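Local coordinates for protein putative NADPH-dependent oxidoreductase (PDB 3DB2) that probably catalyses an NADPH-dependent oxidation or reduction of a still unidentified substrate, as a two-domain Rossmann-fold dehydrogenase of the GFO/IDH/MocA family, at residues L132-K136 and N189-L193; R168-A174 and E210-I214; G239-I243 and Y254-F258. All blocks are in the same frame, centred on the assembly; numbering follows the deposited sequence.

Interaction 1: residues L132-K136 and N189-L193; sequences LRKMK and NLQFL
Leu-132, Arg-133 and Lys-136 meet Asn-189, Phe-192 and Leu-193 in a helix-helix contact of the GFO/IDH/MocA C-terminal domain, where helices 130-140 and 183-194 both lie on one face of the large mixed sheet. The two short segments run in roughly the same direction, 34° apart, with axes 10.7 Å from each other at the closest. Phe-192 bridges this gap. Its CG lies anti to the backbone N (chi1 165°), which swings the ring across to the first helix. There, the stem of Lys-136 passes over one face, CG coming 3.6 Å from Phe-192 CZ, and Leu-132 O approaches the ring edge, 3.7 Å from CE2. Arg-133 NH1 arrives obliquely, 3.3 Å from Phe-192 CE1, while NH2 of the same arginine is salt-bridged to Glu-321. Nearer the sheet the contact is apolar: Leu-132 CD1 and Leu-193 CD1 are 4.3 Å apart, and Leu-132 also touches Ile-243 of the strand beneath. Lys-136 bends at chi2 and chi4 to bring its amine, salt-bridged to Asp-140, onto the second helix, and NZ donates to Leu-193 O at 3.1 Å from a position 52° out of the carbonyl plane.

Interaction 2: residues R168-A174 and E210-I214; sequences RGEPATA and EVENI
Asn-213 reaches across to residues 168-174 and spends both N-H groups of its amide on their backbone. ND2 donates to Ala-174 O at 2.8 Å, with 159° at the hydrogen, and to Arg-168 O at 3.1 Å in a nearly straight bond of 173°. Both acceptors lie close to the amide plane, so the pair fixes the rotation of the group, even though ND2 is tilted out of each carbonyl plane. The side chain gets there with a chi1 of -148°, well off a staggered value. Its other branch, OD1, takes a weak bond from Ile-214 N and lies 3.7 Å from Pro-171 CG; the proline ring and the amide run past each other in opposite directions.

This is a loop-to-loop contact at the periphery of the GFO/IDH/MocA C-terminal domain. The chain between helices 158-161 and 178-181 is tied here to the connection between strands 197-205 and 216-223 of the mixed sheet. Residues 170-174 curl tightly, Glu-170 O accepting from both Thr-173 N and Ala-174 N, and that curl brings Ala-174 O round to the same amide nitrogen as Arg-168 O.

Gly-169 and Val-211 fit closely. The glycine CA sits 3.6 Å from Val-211 CB, with CG1 at 3.8 Å and CG2 a little farther off, and Val-211 also packs on Leu-162. Glu-212 has CG wedged between its own backbone N and carbonyl carbon and bends again at chi2, folding back over Gly-169 O. The modelled carboxylate crowds that carbonyl too closely to be trusted, so its exact position is doubtful. Glu-212 CG also rests 4.0 Å from Pro-171 CD.

Interaction 3: residues G239-I243 and Y254-F258; sequences GVFSI and YQLDF
Phe-241 and Leu-256 lie side by side in an antiparallel beta hairpin, strands 240-247 and 250-256, which forms part of the large mixed sheet of the C-terminal domain. Ile-243 and Tyr-254 are a hydrogen-bonded pair: Ile-243 N donates to Tyr-254 O at 3.0 Å, and Tyr-254 N returns a bond to Ile-243 O. Next to it, Ser-242 and Gln-255 form the non-hydrogen-bonded pair, after which Leu-256 N binds Phe-241 O at 2.8 Å.

Phe-241 is the side chain to follow. CB starts 3.7 Å from Leu-256 O. With CG anti to the backbone N (chi1 -172°), the ring then runs alongside Leu-256, whose CD2 sits over one face, nearest CG and CD1, in a CH-pi contact, 4.2 Å from the ring centroid and 14° off the normal. On one flank CD1 touches Leu-256 CB at 4.0 Å; on the other CD2 meets Phe-258 CD1 at 3.9 Å. Farther out, CE1 comes to the edge of the Tyr-254 ring, 3.8 Å from CE2, and CZ, at the tip, packs on Asn-189 of helix 183-194. Phe-154 adds an edge-to-face ring contact to Phe-241, and helices 130-140 and 183-194 cover this face of the hairpin.

Ser-242 and Gln-255 point to the other face, where Arg-276 of the second subunit packs on Gln-255. There the bent Gln-255 chain lays NE2 3.7 Å from Ser-242 CB.

Overall arrangement
From the N terminus, the chain leaves the Rossmann domain and enters helix 130-140, which opens interaction 1. The loop at 168-174 opens interaction 2 before helix 183-194 returns to close the first contact across 52 residues. Residues 210-214 then close interaction 2 over 35, so these two cross. Interaction 3 follows in series, a hairpin closed over only ten residues. Interactions 1 and 3 touch: Met-135, a selenomethionine, packs on Ile-243 and Tyr-254, seating helix 130-140 on the sheet. Interaction 2 stands apart, its centre about 29 Å from that of interaction 1, tying peripheral loops of the same domain.

Interaction 1: residues L132-K136 and N189-L193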
loop_
_atom_site.group_PDB
_atom_site.type_symbol
_atom_site.label_atom_id
_atom_site.label_comp_id
_atom_site.label_asym_id
_atom_site.label_seq_id
_atom_site.Cartn_x
_atom_site.Cartn_y
_atom_site.Cartn_z
ATOM N N LEU C 132 6.856 -15.807 7.822
ATOM C CA LEU C 132 5.680 -15.277 8.514
ATOM C C LEU C 132 5.722 -15.579 10.007
ATOM O O LEU C 132 5.320 -14.799 10.910
ATOM C CB LEU C 132 4.440 -15.854 7.832
ATOM C CG LEU C 132 3.799 -15.011 6.743
ATOM C CD1 LEU C 132 3.283 -13.686 7.300
ATOM C CD2 LEU C 132 4.799 -14.786 5.603
ATOM N N ARG C 133 6.253 -16.763 10.324
ATOM C CA ARG C 133 6.498 -17.160 11.715
ATOM C C ARG C 133 7.466 -16.195 12.418
ATOM O O ARG C 133 7.265 -15.847 13.582
ATOM C CB ARG C 133 7.011 -18.588 11.818
ATOM C CG ARG C 133 6.073 -19.687 11.373
ATOM C CD ARG C 133 4.718 -19.608 12.053
ATOM N NE ARG C 133 3.874 -20.769 11.892
ATOM C CZ ARG C 133 2.573 -20.922 12.069
ATOM N NH1 ARG C 133 1.775 -19.946 12.452
ATOM N NH2 ARG C 133 2.008 -22.113 11.860
ATOM N N LYS C 134 8.495 -15.756 11.717
ATOM C CA LYS C 134 9.491 -14.870 12.309
ATOM C C LYS C 134 8.863 -13.502 12.493
ATOM O O LYS C 134 8.991 -12.834 13.535
ATOM C CB LYS C 134 10.733 -14.871 11.418
ATOM C CG LYS C 134 11.826 -13.909 11.842
ATOM C CD LYS C 134 12.425 -14.412 13.149
ATOM C CE LYS C 134 13.187 -13.302 13.848
ATOM N NZ LYS C 134 14.596 -13.739 14.061
HETATM N N MSE C 135 8.140 -13.046 11.463
HETATM C CA MSE C 135 7.473 -11.739 11.563
HETATM C C MSE C 135 6.510 -11.701 12.737
HETATM O O MSE C 135 6.372 -10.692 13.443
HETATM C CB MSE C 135 6.783 -11.374 10.239
HETATM C CG MSE C 135 7.786 -11.106 9.113
HETATM SE SE MSE C 135 6.855 -11.096 7.369
HETATM C CE MSE C 135 6.087 -9.342 7.635
ATOM N N LYS C 136 5.824 -12.784 13.007
ATOM C CA LYS C 136 4.880 -12.936 14.090
ATOM C C LYS C 136 5.624 -12.810 15.421
ATOM O O LYS C 136 5.221 -12.080 16.345
ATOM C CB LYS C 136 4.144 -14.280 13.974
ATOM C CG LYS C 136 3.096 -14.485 15.062
ATOM C CD LYS C 136 2.142 -13.300 15.061
ATOM C CE LYS C 136 0.783 -13.686 15.631
ATOM N NZ LYS C 136 0.155 -12.518 16.307
ATOM N N ASN C 189 -2.870 -14.004 6.308
ATOM C CA ASN C 189 -1.648 -13.484 6.922
ATOM C C ASN C 189 -1.943 -12.302 7.827
ATOM O O ASN C 189 -1.365 -12.192 8.908
ATOM C CB ASN C 189 -0.605 -13.094 5.868
ATOM C CG ASN C 189 -0.019 -14.333 5.213
ATOM O OD1 ASN C 189 -0.072 -15.425 5.776
ATOM N ND2 ASN C 189 0.543 -14.116 4.031
ATOM N N LEU C 190 -2.820 -11.406 7.410
ATOM C CA LEU C 190 -3.119 -10.185 8.156
ATOM C C LEU C 190 -3.795 -10.458 9.489
ATOM O O LEU C 190 -3.503 -9.853 10.514
ATOM C CB LEU C 190 -4.014 -9.265 7.310
ATOM C CG LEU C 190 -3.268 -8.553 6.166
ATOM C CD1 LEU C 190 -4.240 -7.938 5.167
ATOM C CD2 LEU C 190 -2.349 -7.495 6.744
ATOM N N GLN C 191 -4.741 -11.399 9.518
ATOM C CA GLN C 191 -5.412 -11.703 10.786
ATOM C C GLN C 191 -4.562 -12.630 11.639
ATOM O O GLN C 191 -4.670 -12.616 12.861
ATOM C CB GLN C 191 -6.803 -12.247 10.466
ATOM C CG GLN C 191 -7.695 -11.176 9.825
ATOM C CD GLN C 191 -9.151 -11.590 9.654
ATOM O OE1 GLN C 191 -10.078 -11.038 10.234
ATOM N NE2 GLN C 191 -9.420 -12.579 8.801
ATOM N N PHE C 192 -3.681 -13.428 11.041
ATOM C CA PHE C 192 -2.677 -14.168 11.799
ATOM C C PHE C 192 -1.746 -13.226 12.558
ATOM O O PHE C 192 -1.427 -13.355 13.745
ATOM C CB PHE C 192 -1.865 -15.037 10.850
ATOM C CG PHE C 192 -0.573 -15.584 11.414
ATOM C CD1 PHE C 192 -0.638 -16.470 12.487
ATOM C CD2 PHE C 192 0.664 -15.246 10.890
ATOM C CE1 PHE C 192 0.524 -16.985 13.020
ATOM C CE2 PHE C 192 1.833 -15.739 11.439
ATOM C CZ PHE C 192 1.744 -16.613 12.512
ATOM N N LEU C 193 -1.280 -12.196 11.847
ATOM C CA LEU C 193 -0.332 -11.243 12.416
ATOM C C LEU C 193 -0.982 -10.299 13.423
ATOM O O LEU C 193 -0.375 -10.076 14.485
ATOM C CB LEU C 193 0.322 -10.461 11.285
ATOM C CG LEU C 193 1.242 -11.201 10.318
ATOM C CD1 LEU C 193 1.833 -10.214 9.310
ATOM C CD2 LEU C 193 2.336 -11.945 11.083
#

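Interaction 2: residues R168-A174 and E210-I214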
loop_
_atom_site.group_PDB
_atom_site.type_symbol
_atom_site.label_atom_id
_atom_site.label_comp_id
_atom_site.label_asym_id
_atom_site.label_seq_id
_atom_site.Cartn_x
_atom_site.Cartn_y
_atom_site.Cartn_z
ATOM N N ARG C 168 -12.493 -17.689 -13.990
ATOM C CA ARG C 168 -11.941 -16.697 -13.047
ATOM C C ARG C 168 -12.563 -15.343 -13.336
ATOM O O ARG C 168 -12.507 -14.395 -12.561
ATOM C CB ARG C 168 -10.432 -16.678 -13.212
ATOM C CG ARG C 168 -9.700 -17.880 -12.672
ATOM C CD ARG C 168 -8.191 -17.651 -12.701
ATOM N NE ARG C 168 -7.476 -18.881 -12.372
ATOM C CZ ARG C 168 -7.219 -19.885 -13.195
ATOM N NH1 ARG C 168 -7.639 -19.812 -14.456
ATOM N NH2 ARG C 168 -6.556 -20.951 -12.758
ATOM N N GLY C 169 -13.196 -15.232 -14.507
ATOM C CA GLY C 169 -13.878 -14.031 -14.948
ATOM C C GLY C 169 -15.320 -13.931 -14.510
ATOM O O GLY C 169 -16.035 -12.980 -14.830
ATOM N N GLU C 170 -15.820 -14.907 -13.743
ATOM C CA GLU C 170 -17.197 -14.895 -13.294
ATOM C C GLU C 170 -17.226 -14.547 -11.810
ATOM O O GLU C 170 -16.661 -15.248 -10.975
ATOM C CB GLU C 170 -17.942 -16.221 -13.480
ATOM C CG GLU C 170 -19.049 -16.386 -12.442
ATOM C CD GLU C 170 -20.326 -15.624 -12.726
ATOM O OE1 GLU C 170 -20.656 -15.392 -13.910
ATOM O OE2 GLU C 170 -21.032 -15.252 -11.756
ATOM N N PRO C 171 -17.871 -13.449 -11.456
ATOM C CA PRO C 171 -17.925 -13.059 -10.037
ATOM C C PRO C 171 -18.369 -14.131 -9.059
ATOM O O PRO C 171 -17.797 -14.323 -7.980
ATOM C CB PRO C 171 -18.985 -11.940 -10.063
ATOM C CG PRO C 171 -18.818 -11.335 -11.424
ATOM C CD PRO C 171 -18.563 -12.493 -12.343
ATOM N N ALA C 172 -19.416 -14.888 -9.368
ATOM C CA ALA C 172 -19.894 -15.894 -8.424
ATOM C C ALA C 172 -18.828 -16.913 -8.051
ATOM O O ALA C 172 -18.760 -17.451 -6.943
ATOM C CB ALA C 172 -21.092 -16.649 -9.002
ATOM N N THR C 173 -17.912 -17.229 -8.971
ATOM C CA THR C 173 -16.909 -18.251 -8.685
ATOM C C THR C 173 -15.623 -17.664 -8.118
ATOM O O THR C 173 -14.846 -18.318 -7.415
ATOM C CB THR C 173 -16.719 -18.997 -10.023
ATOM O OG1 THR C 173 -16.320 -18.099 -11.059
ATOM C CG2 THR C 173 -18.076 -19.541 -10.464
ATOM N N ALA C 174 -15.361 -16.400 -8.464
ATOM C CA ALA C 174 -14.158 -15.720 -8.005
ATOM C C ALA C 174 -14.505 -14.310 -7.541
ATOM O O ALA C 174 -14.258 -13.294 -8.177
ATOM C CB ALA C 174 -13.120 -15.736 -9.118
ATOM N N GLU C 210 -10.338 -8.915 -20.792
ATOM C CA GLU C 210 -11.536 -9.280 -21.552
ATOM C C GLU C 210 -12.608 -9.848 -20.642
ATOM O O GLU C 210 -13.738 -10.062 -21.089
ATOM C CB GLU C 210 -11.162 -10.264 -22.671
ATOM C CG GLU C 210 -9.817 -10.004 -23.327
ATOM C CD GLU C 210 -9.864 -9.740 -24.819
ATOM O OE1 GLU C 210 -9.908 -10.706 -25.619
ATOM O OE2 GLU C 210 -9.845 -8.554 -25.231
ATOM N N VAL C 211 -12.332 -10.111 -19.358
ATOM C CA VAL C 211 -13.345 -10.749 -18.528
ATOM C C VAL C 211 -14.217 -9.701 -17.830
ATOM O O VAL C 211 -13.815 -8.532 -17.789
ATOM C CB VAL C 211 -12.771 -11.680 -17.456
ATOM C CG1 VAL C 211 -12.155 -12.915 -18.089
ATOM C CG2 VAL C 211 -11.743 -10.940 -16.596
ATOM N N GLU C 212 -15.366 -10.147 -17.323
ATOM C CA GLU C 212 -16.331 -9.245 -16.705
ATOM C C GLU C 212 -16.031 -9.050 -15.216
ATOM O O GLU C 212 -16.621 -8.227 -14.514
ATOM C CB GLU C 212 -17.758 -9.759 -16.841
ATOM C CG GLU C 212 -18.089 -10.957 -15.970
ATOM C CD GLU C 212 -17.940 -12.264 -16.740
ATOM O OE1 GLU C 212 -16.873 -12.452 -17.383
ATOM O OE2 GLU C 212 -18.873 -13.100 -16.696
ATOM N N ASN C 213 -15.097 -9.829 -14.670
ATOM C CA ASN C 213 -14.859 -9.679 -13.231
ATOM C C ASN C 213 -13.913 -8.519 -12.903
ATOM O O ASN C 213 -13.161 -8.014 -13.745
ATOM C CB ASN C 213 -14.287 -10.982 -12.704
ATOM C CG ASN C 213 -14.680 -11.288 -11.274
ATOM O OD1 ASN C 213 -15.331 -10.499 -10.598
ATOM N ND2 ASN C 213 -14.274 -12.478 -10.861
ATOM N N ILE C 214 -13.962 -8.110 -11.638
ATOM C CA ILE C 214 -12.903 -7.224 -11.091
ATOM C C ILE C 214 -11.562 -7.851 -11.336
ATOM O O ILE C 214 -11.435 -9.089 -11.162
ATOM C CB ILE C 214 -13.195 -7.008 -9.583
ATOM C CG1 ILE C 214 -14.379 -6.065 -9.365
ATOM C CG2 ILE C 214 -11.933 -6.569 -8.867
ATOM C CD1 ILE C 214 -14.967 -6.020 -7.972
#

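Interaction 3: residues G239-I243 and Y254-F258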
loop_
_atom_site.group_PDB
_atom_site.type_symbol
_atom_site.label_atom_id
_atom_site.label_comp_id
_atom_site.label_asym_id
_atom_site.label_seq_id
_atom_site.Cartn_x
_atom_site.Cartn_y
_atom_site.Cartn_z
ATOM N N GLY C 239 4.169 -10.510 -11.280
ATOM C CA GLY C 239 3.947 -11.054 -9.959
ATOM C C GLY C 239 4.670 -10.317 -8.837
ATOM O O GLY C 239 5.865 -10.011 -8.904
ATOM N N VAL C 240 3.927 -10.029 -7.773
ATOM C CA VAL C 240 4.442 -9.416 -6.556
ATOM C C VAL C 240 3.703 -10.093 -5.381
ATOM O O VAL C 240 2.485 -10.259 -5.499
ATOM C CB VAL C 240 4.198 -7.913 -6.382
ATOM C CG1 VAL C 240 4.721 -7.398 -5.031
ATOM C CG2 VAL C 240 4.801 -7.119 -7.524
ATOM N N PHE C 241 4.465 -10.432 -4.358
ATOM C CA PHE C 241 3.939 -10.874 -3.072
ATOM C C PHE C 241 4.787 -10.140 -2.017
ATOM O O PHE C 241 5.947 -10.511 -1.834
ATOM C CB PHE C 241 3.979 -12.362 -2.830
ATOM C CG PHE C 241 3.298 -12.931 -1.607
ATOM C CD1 PHE C 241 3.717 -12.694 -0.299
ATOM C CD2 PHE C 241 2.194 -13.763 -1.751
ATOM C CE1 PHE C 241 3.106 -13.195 0.822
ATOM C CE2 PHE C 241 1.551 -14.267 -0.635
ATOM C CZ PHE C 241 1.989 -13.993 0.642
ATOM N N SER C 242 4.144 -9.188 -1.342
ATOM C CA SER C 242 4.882 -8.407 -0.344
ATOM C C SER C 242 4.037 -8.107 0.888
ATOM O O SER C 242 2.819 -8.103 0.839
ATOM C CB SER C 242 5.382 -7.120 -0.986
ATOM O OG SER C 242 4.330 -6.355 -1.524
ATOM N N ILE C 243 4.732 -7.869 2.013
ATOM C CA ILE C 243 4.137 -7.448 3.262
ATOM C C ILE C 243 5.109 -6.430 3.900
ATOM O O ILE C 243 6.303 -6.727 4.051
ATOM C CB ILE C 243 3.907 -8.614 4.234
ATOM C CG1 ILE C 243 3.162 -9.797 3.608
ATOM C CG2 ILE C 243 3.194 -8.179 5.517
ATOM C CD1 ILE C 243 2.787 -10.903 4.560
ATOM N N TYR C 254 8.993 -7.503 3.575
ATOM C CA TYR C 254 9.044 -8.874 3.088
ATOM C C TYR C 254 8.601 -8.919 1.618
ATOM O O TYR C 254 7.613 -8.264 1.265
ATOM C CB TYR C 254 8.140 -9.769 3.907
ATOM C CG TYR C 254 7.905 -11.186 3.463
ATOM C CD1 TYR C 254 8.901 -12.147 3.586
ATOM C CD2 TYR C 254 6.681 -11.594 2.927
ATOM C CE1 TYR C 254 8.683 -13.446 3.176
ATOM C CE2 TYR C 254 6.474 -12.913 2.530
ATOM C CZ TYR C 254 7.479 -13.837 2.654
ATOM O OH TYR C 254 7.324 -15.159 2.281
ATOM N N GLN C 255 9.340 -9.672 0.835
ATOM C CA GLN C 255 9.093 -9.984 -0.553
ATOM C C GLN C 255 9.209 -11.487 -0.792
ATOM O O GLN C 255 10.174 -12.080 -0.325
ATOM C CB GLN C 255 10.101 -9.290 -1.490
ATOM C CG GLN C 255 9.852 -7.831 -1.772
ATOM C CD GLN C 255 8.815 -7.551 -2.838
ATOM O OE1 GLN C 255 8.371 -8.443 -3.563
ATOM N NE2 GLN C 255 8.384 -6.294 -2.972
ATOM N N LEU C 256 8.264 -12.079 -1.496
ATOM C CA LEU C 256 8.390 -13.491 -1.881
ATOM C C LEU C 256 8.277 -13.680 -3.381
ATOM O O LEU C 256 7.451 -13.001 -3.994
ATOM C CB LEU C 256 7.318 -14.286 -1.155
ATOM C CG LEU C 256 7.119 -15.748 -1.574
ATOM C CD1 LEU C 256 8.291 -16.561 -1.023
ATOM C CD2 LEU C 256 5.755 -16.194 -1.098
ATOM N N ASP C 257 9.083 -14.575 -3.966
ATOM C CA ASP C 257 8.945 -14.987 -5.345
ATOM C C ASP C 257 7.948 -16.147 -5.377
ATOM O O ASP C 257 8.350 -17.285 -5.110
ATOM C CB ASP C 257 10.241 -15.493 -5.955
ATOM C CG ASP C 257 10.099 -15.891 -7.407
ATOM O OD1 ASP C 257 8.999 -15.864 -7.986
ATOM O OD2 ASP C 257 11.170 -16.196 -7.985
ATOM N N PHE C 258 6.697 -15.828 -5.656
ATOM C CA PHE C 258 5.594 -16.774 -5.568
ATOM C C PHE C 258 5.747 -17.949 -6.544
ATOM O O PHE C 258 5.041 -18.966 -6.433
ATOM C CB PHE C 258 4.227 -16.070 -5.776
ATOM C CG PHE C 258 3.110 -16.941 -5.219
ATOM C CD1 PHE C 258 2.822 -16.928 -3.869
ATOM C CD2 PHE C 258 2.377 -17.776 -6.051
ATOM C CE1 PHE C 258 1.809 -17.731 -3.370
ATOM C CE2 PHE C 258 1.361 -18.583 -5.559
ATOM C CZ PHE C 258 1.101 -18.564 -4.200
#